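Local coordinates for serine rich repeat protein-1 (Srr-1) (Streptococcus agalactiae NEM316, PDB 4RMB) that is a bacterial surface adhesin whose domain captured here binds keratin 4, probably attaching the streptococcus to host cells, at residues G32-I37 with W98-I103; T16-E21 with T107-L112. One frame throughout, in Å; residues are numbered along the deposited sequence.

The two contacts lie about 13 Å apart between their centres, and interaction 1 is nested along the chain inside the loop that interaction 2 closes: 16-21, 32-37, 98-103, then 107-112. Interaction 2 lies in the four-stranded sheet of this variant immunoglobulin-like (DEv-IgG) fold, pairing strands 11-18 and 108-116; interaction 1 joins the start of strand 35-40, in the five-stranded sheet, to the loop between strands 93-97 and 102-103, the latter paired with strand 25-26. The indole of Trp-98 bridges them, stacking on Tyr-109 and packing on Ile-18 and Val-111, so the two sheets share one core. Strand 11-18 also pairs with a strand of the second subunit, consistent with beta-sheet complementation between subunits.

Interaction 1: G32-I37 with W98-I103; sequences GNLYTI and WKTNSI
Thr-36 OG1 is gripped from two directions: the indole NE1 of Trp-98 donates to it at 2.9 Å, and the hydroxyl is also hydrogen-bonded to the carbonyl O of Thr-125. The first bond lies only 4° out of the indole plane, so OG1 meets the ring at its edge and helps to set its rotation. Trp-98 reaches it because CG lies anti to the carbonyl carbon, on the side of the backbone N (chi1 -67°), carrying CD1 to 3.7 Å from Tyr-35 CA.

Two backbone bonds hold Leu-34 against the turn. Its N donates to Thr-100 O at 2.8 Å, and its O accepts from Trp-98 N at 3.0 Å. The leucine side chain swings across, CD1 lying 3.6 Å from Ile-103 CG1. Before it, the Asn-33 amide lies against the backbone of Lys-99 and Thr-100, ND2 3.6 Å from Lys-99 CA. Within the turn Ser-102 N donates to Thr-100 OG1, forming an ST turn.

Leu-34 and Ile-103 both pack on Met-25 of strand 25-26, the partner of strand 102-103. Beyond Leu-34, strand 35-40 runs on between strands 93-97 and 120-127, with Thr-36 bonded through its backbone to Ile-96 and Tyr-35 to Ser-127.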
loop_
_atom_site.group_PDB
_atom_site.type_symbol
_atom_site.label_atom_id
_atom_site.label_comp_id
_atom_site.label_asym_id
_atom_site.label_seq_id
_atom_site.Cartn_x
_atom_site.Cartn_y
_atom_site.Cartn_z
ATOM N N GLY B 32 -20.588 -19.351 1.771
ATOM C CA GLY B 32 -20.123 -19.709 0.446
ATOM C C GLY B 32 -18.606 -19.732 0.421
ATOM O O GLY B 32 -17.974 -19.740 1.475
ATOM N N ASN B 33 -18.019 -19.737 -0.772
ATOM C CA ASN B 33 -16.563 -19.769 -0.895
ATOM C C ASN B 33 -15.913 -18.437 -0.583
ATOM O O ASN B 33 -16.578 -17.406 -0.512
ATOM C CB ASN B 33 -16.142 -20.160 -2.309
ATOM C CG ASN B 33 -16.599 -21.541 -2.690
ATOM O OD1 ASN B 33 -16.781 -22.399 -1.831
ATOM N ND2 ASN B 33 -16.770 -21.772 -3.986
ATOM N N LEU B 34 -14.600 -18.479 -0.391
ATOM C CA LEU B 34 -13.832 -17.268 -0.154
ATOM C C LEU B 34 -13.669 -16.656 -1.532
ATOM O O LEU B 34 -13.486 -17.371 -2.519
ATOM C CB LEU B 34 -12.453 -17.592 0.419
ATOM C CG LEU B 34 -12.394 -18.139 1.845
ATOM C CD1 LEU B 34 -11.601 -19.439 1.866
ATOM C CD2 LEU B 34 -11.749 -17.113 2.750
ATOM N N TYR B 35 -13.731 -15.332 -1.595
ATOM C CA TYR B 35 -13.591 -14.612 -2.854
ATOM C C TYR B 35 -12.702 -13.408 -2.643
ATOM O O TYR B 35 -12.498 -12.957 -1.515
ATOM C CB TYR B 35 -14.935 -14.045 -3.323
ATOM C CG TYR B 35 -15.834 -14.961 -4.105
ATOM C CD1 TYR B 35 -16.561 -15.969 -3.474
ATOM C CD2 TYR B 35 -15.984 -14.794 -5.478
ATOM C CE1 TYR B 35 -17.422 -16.788 -4.203
ATOM C CE2 TYR B 35 -16.834 -15.604 -6.212
ATOM C CZ TYR B 35 -17.553 -16.595 -5.568
ATOM O OH TYR B 35 -18.422 -17.371 -6.302
ATOM N N THR B 36 -12.170 -12.886 -3.740
ATOM C CA THR B 36 -11.418 -11.645 -3.669
ATOM C C THR B 36 -12.049 -10.751 -4.711
ATOM O O THR B 36 -12.193 -11.134 -5.875
ATOM C CB THR B 36 -9.915 -11.808 -3.964
ATOM O OG1 THR B 36 -9.256 -12.247 -2.771
ATOM C CG2 THR B 36 -9.301 -10.465 -4.401
ATOM N N ILE B 37 -12.468 -9.570 -4.279
ATOM C CA ILE B 37 -13.067 -8.605 -5.179
ATOM C C ILE B 37 -12.128 -7.412 -5.192
ATOM O O ILE B 37 -11.666 -6.967 -4.139
ATOM C CB ILE B 37 -14.461 -8.179 -4.686
ATOM C CG1 ILE B 37 -15.404 -9.391 -4.728
ATOM C CG2 ILE B 37 -14.989 -7.033 -5.533
ATOM C CD1 ILE B 37 -16.783 -9.122 -4.193
ATOM N N TRP B 98 -12.263 -18.308 -5.088
ATOM C CA TRP B 98 -11.135 -19.147 -4.674
ATOM C C TRP B 98 -11.525 -20.622 -4.598
ATOM O O TRP B 98 -10.717 -21.475 -4.232
ATOM C CB TRP B 98 -10.552 -18.657 -3.338
ATOM C CG TRP B 98 -9.903 -17.303 -3.450
ATOM C CD1 TRP B 98 -10.265 -16.168 -2.790
ATOM C CD2 TRP B 98 -8.787 -16.943 -4.284
ATOM N NE1 TRP B 98 -9.459 -15.119 -3.166
ATOM C CE2 TRP B 98 -8.552 -15.563 -4.092
ATOM C CE3 TRP B 98 -7.988 -17.643 -5.202
ATOM C CZ2 TRP B 98 -7.526 -14.875 -4.751
ATOM C CZ3 TRP B 98 -6.964 -16.955 -5.863
ATOM C CH2 TRP B 98 -6.756 -15.578 -5.642
ATOM N N LYS B 99 -12.780 -20.891 -4.945
ATOM C CA LYS B 99 -13.337 -22.236 -5.015
ATOM C C LYS B 99 -13.323 -23.108 -3.766
ATOM O O LYS B 99 -13.385 -24.335 -3.854
ATOM C CB LYS B 99 -12.674 -22.964 -6.186
ATOM C CG LYS B 99 -12.910 -22.240 -7.503
ATOM C CD LYS B 99 -11.727 -22.345 -8.448
ATOM C CE LYS B 99 -11.850 -23.539 -9.373
ATOM N NZ LYS B 99 -10.568 -23.808 -10.077
ATOM N N THR B 100 -13.267 -22.478 -2.602
ATOM C CA THR B 100 -13.278 -23.211 -1.344
ATOM C C THR B 100 -13.668 -22.267 -0.218
ATOM O O THR B 100 -13.544 -21.053 -0.353
ATOM C CB THR B 100 -11.899 -23.818 -1.029
ATOM O OG1 THR B 100 -11.934 -24.442 0.260
ATOM C CG2 THR B 100 -10.828 -22.743 -1.039
ATOM N N ASN B 101 -14.159 -22.822 0.884
ATOM C CA ASN B 101 -14.541 -22.007 2.027
ATOM C C ASN B 101 -13.430 -22.114 3.060
ATOM O O ASN B 101 -13.566 -21.647 4.188
ATOM C CB ASN B 101 -15.859 -22.508 2.621
ATOM C CG ASN B 101 -15.736 -23.896 3.209
ATOM O OD1 ASN B 101 -15.167 -24.797 2.592
ATOM N ND2 ASN B 101 -16.274 -24.077 4.410
ATOM N N SER B 102 -12.319 -22.720 2.656
ATOM C CA SER B 102 -11.187 -22.902 3.550
ATOM C C SER B 102 -9.829 -22.865 2.853
ATOM O O SER B 102 -9.531 -23.703 2.003
ATOM C CB SER B 102 -11.342 -24.230 4.298
ATOM O OG SER B 102 -10.168 -24.560 5.017
ATOM N N ILE B 103 -9.013 -21.878 3.212
ATOM C CA ILE B 103 -7.666 -21.748 2.666
ATOM C C ILE B 103 -6.713 -21.973 3.841
ATOM O O ILE B 103 -6.737 -21.226 4.820
ATOM C CB ILE B 103 -7.436 -20.348 2.046
ATOM C CG1 ILE B 103 -8.272 -20.211 0.770
ATOM C CG2 ILE B 103 -5.954 -20.139 1.745
ATOM C CD1 ILE B 103 -8.079 -18.896 0.035
#

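Interaction 2: T16-E21 with T107-L112; sequences TQINPE and TSYVVL
Ile-18 lies beside Tyr-109 with CB 3.8 Å from the tyrosine CB, the two side chains leaving the same face of the sheet, their ends leading apart. Ile-18 CG1 stays near the tyrosine CB, while CG2 lies loosely off the ring edge, near its plane, about 4.2 Å from Tyr-109 CD2. The ring itself stacks on Trp-98. Underneath, Ile-18 and Tyr-109 form a hydrogen-bonded antiparallel pair: Ile-18 N donates to Tyr-109 O at 2.7 Å, and the return bond from Tyr-109 N to Ile-18 O is longer, 3.2 Å.

Thr-16 and Val-111 repeat this pairing two residues along, with Val-111 N 2.8 Å from Thr-16 O. One water bridges Thr-16 OG1 and Val-111 O; the threonine hydroxyl is also bonded to Ser-124. Gln-17 and Val-110 make the non-hydrogen-bonded pair between, facing the other side. This joins strands 11-18 and 108-116 of the four-stranded sheet in the DEv-IgG variant fold.

Where strand 11-18 ends, the Asn-19 amide takes over the pairing. With CG anti to the backbone N (chi1 -168°), ND2 reaches Thr-107 O at 2.8 Å, the acceptor lying near the amide plane. The second subunit adds an antiparallel strand alongside Thr-16, Gln-17 and Ile-18, continuing the sheet across the interface, and its Asn-151 ND2 donates to Asn-19 OD1, which also accepts from Lys-23 N.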
loop_
_atom_site.group_PDB
_atom_site.type_symbol
_atom_site.label_atom_id
_atom_site.label_comp_id
_atom_site.label_asym_id
_atom_site.label_seq_id
_atom_site.Cartn_x
_atom_site.Cartn_y
_atom_site.Cartn_z
ATOM N N THR B 16 -2.159 -7.753 -4.883
ATOM C CA THR B 16 -2.909 -8.156 -3.701
ATOM C C THR B 16 -2.362 -9.500 -3.246
ATOM O O THR B 16 -2.360 -10.467 -4.005
ATOM C CB THR B 16 -4.422 -8.301 -3.996
ATOM O OG1 THR B 16 -4.945 -7.052 -4.468
ATOM C CG2 THR B 16 -5.174 -8.695 -2.741
ATOM N N GLN B 17 -1.860 -9.549 -2.017
ATOM C CA GLN B 17 -1.347 -10.794 -1.478
ATOM C C GLN B 17 -2.485 -11.408 -0.685
ATOM O O GLN B 17 -3.107 -10.734 0.131
ATOM C CB GLN B 17 -0.153 -10.541 -0.558
ATOM C CG GLN B 17 1.047 -9.918 -1.244
ATOM C CD GLN B 17 2.202 -9.729 -0.285
ATOM O OE1 GLN B 17 2.009 -9.287 0.852
ATOM N NE2 GLN B 17 3.411 -10.057 -0.733
ATOM N N ILE B 18 -2.774 -12.677 -0.944
ATOM C CA ILE B 18 -3.846 -13.366 -0.236
ATOM C C ILE B 18 -3.245 -14.253 0.848
ATOM O O ILE B 18 -2.405 -15.107 0.565
ATOM C CB ILE B 18 -4.674 -14.243 -1.193
ATOM C CG1 ILE B 18 -5.265 -13.381 -2.309
ATOM C CG2 ILE B 18 -5.798 -14.931 -0.421
ATOM C CD1 ILE B 18 -6.251 -12.353 -1.820
ATOM N N ASN B 19 -3.686 -14.030 2.083
ATOM C CA ASN B 19 -3.219 -14.759 3.256
ATOM C C ASN B 19 -1.726 -14.607 3.536
ATOM O O ASN B 19 -1.019 -15.594 3.747
ATOM C CB ASN B 19 -3.566 -16.246 3.154
ATOM C CG ASN B 19 -3.350 -16.976 4.469
ATOM O OD1 ASN B 19 -3.379 -16.358 5.533
ATOM N ND2 ASN B 19 -3.152 -18.291 4.405
ATOM N N PRO B 20 -1.220 -13.366 3.534
ATOM C CA PRO B 20 0.209 -13.196 3.810
ATOM C C PRO B 20 0.514 -13.466 5.286
ATOM O O PRO B 20 1.672 -13.632 5.669
ATOM C CB PRO B 20 0.460 -11.741 3.420
ATOM C CG PRO B 20 -0.848 -11.084 3.756
ATOM C CD PRO B 20 -1.849 -12.074 3.203
ATOM N N GLU B 21 -0.524 -13.520 6.115
ATOM C CA GLU B 21 -0.327 -13.762 7.542
ATOM C C GLU B 21 -0.157 -15.247 7.860
ATOM O O GLU B 21 0.180 -15.610 8.987
ATOM C CB GLU B 21 -1.488 -13.164 8.347
ATOM C CG GLU B 21 -1.515 -11.639 8.330
ATOM C CD GLU B 21 -2.703 -11.045 9.073
ATOM O OE1 GLU B 21 -2.800 -9.801 9.145
ATOM O OE2 GLU B 21 -3.541 -11.817 9.585
ATOM N N THR B 107 -1.139 -21.842 2.572
ATOM C CA THR B 107 -1.525 -21.491 1.214
ATOM C C THR B 107 -1.750 -19.995 1.080
ATOM O O THR B 107 -2.442 -19.390 1.896
ATOM C CB THR B 107 -2.823 -22.200 0.794
ATOM O OG1 THR B 107 -2.643 -23.619 0.870
ATOM C CG2 THR B 107 -3.200 -21.811 -0.632
ATOM N N SER B 108 -1.159 -19.408 0.046
ATOM C CA SER B 108 -1.300 -17.985 -0.223
ATOM C C SER B 108 -1.361 -17.774 -1.728
ATOM O O SER B 108 -0.904 -18.611 -2.497
ATOM C CB SER B 108 -0.111 -17.206 0.352
ATOM O OG SER B 108 -0.014 -17.384 1.754
ATOM N N TYR B 109 -1.937 -16.653 -2.144
ATOM C CA TYR B 109 -2.038 -16.331 -3.560
ATOM C C TYR B 109 -1.590 -14.895 -3.742
ATOM O O TYR B 109 -1.511 -14.135 -2.782
ATOM C CB TYR B 109 -3.487 -16.450 -4.047
ATOM C CG TYR B 109 -4.072 -17.840 -3.971
ATOM C CD1 TYR B 109 -3.777 -18.796 -4.942
ATOM C CD2 TYR B 109 -4.919 -18.201 -2.924
ATOM C CE1 TYR B 109 -4.310 -20.080 -4.872
ATOM C CE2 TYR B 109 -5.456 -19.482 -2.843
ATOM C CZ TYR B 109 -5.147 -20.414 -3.820
ATOM O OH TYR B 109 -5.670 -21.682 -3.737
ATOM N N VAL B 110 -1.276 -14.534 -4.979
ATOM C CA VAL B 110 -0.886 -13.172 -5.295
ATOM C C VAL B 110 -1.626 -12.820 -6.561
ATOM O O VAL B 110 -1.536 -13.539 -7.557
ATOM C CB VAL B 110 0.625 -13.027 -5.558
ATOM C CG1 VAL B 110 0.945 -11.581 -5.913
ATOM C CG2 VAL B 110 1.407 -13.451 -4.327
ATOM N N VAL B 111 -2.395 -11.740 -6.518
ATOM C CA VAL B 111 -3.124 -11.324 -7.696
ATOM C C VAL B 111 -2.457 -10.075 -8.219
ATOM O O VAL B 111 -2.298 -9.095 -7.495
ATOM C CB VAL B 111 -4.600 -11.020 -7.390
ATOM C CG1 VAL B 111 -5.306 -10.567 -8.661
ATOM C CG2 VAL B 111 -5.281 -12.271 -6.827
ATOM N N LEU B 112 -2.048 -10.122 -9.478
ATOM C CA LEU B 112 -1.386 -8.989 -10.096
ATOM C C LEU B 112 -2.319 -8.360 -11.114
ATOM O O LEU B 112 -2.750 -9.022 -12.053
ATOM C CB LEU B 112 -0.104 -9.449 -10.788
ATOM C CG LEU B 112 0.931 -10.164 -9.916
ATOM C CD1 LEU B 112 2.019 -10.746 -10.799
ATOM C CD2 LEU B 112 1.520 -9.185 -8.909
HETATM O O HOH W 1 -4.400 -7.058 -7.096
#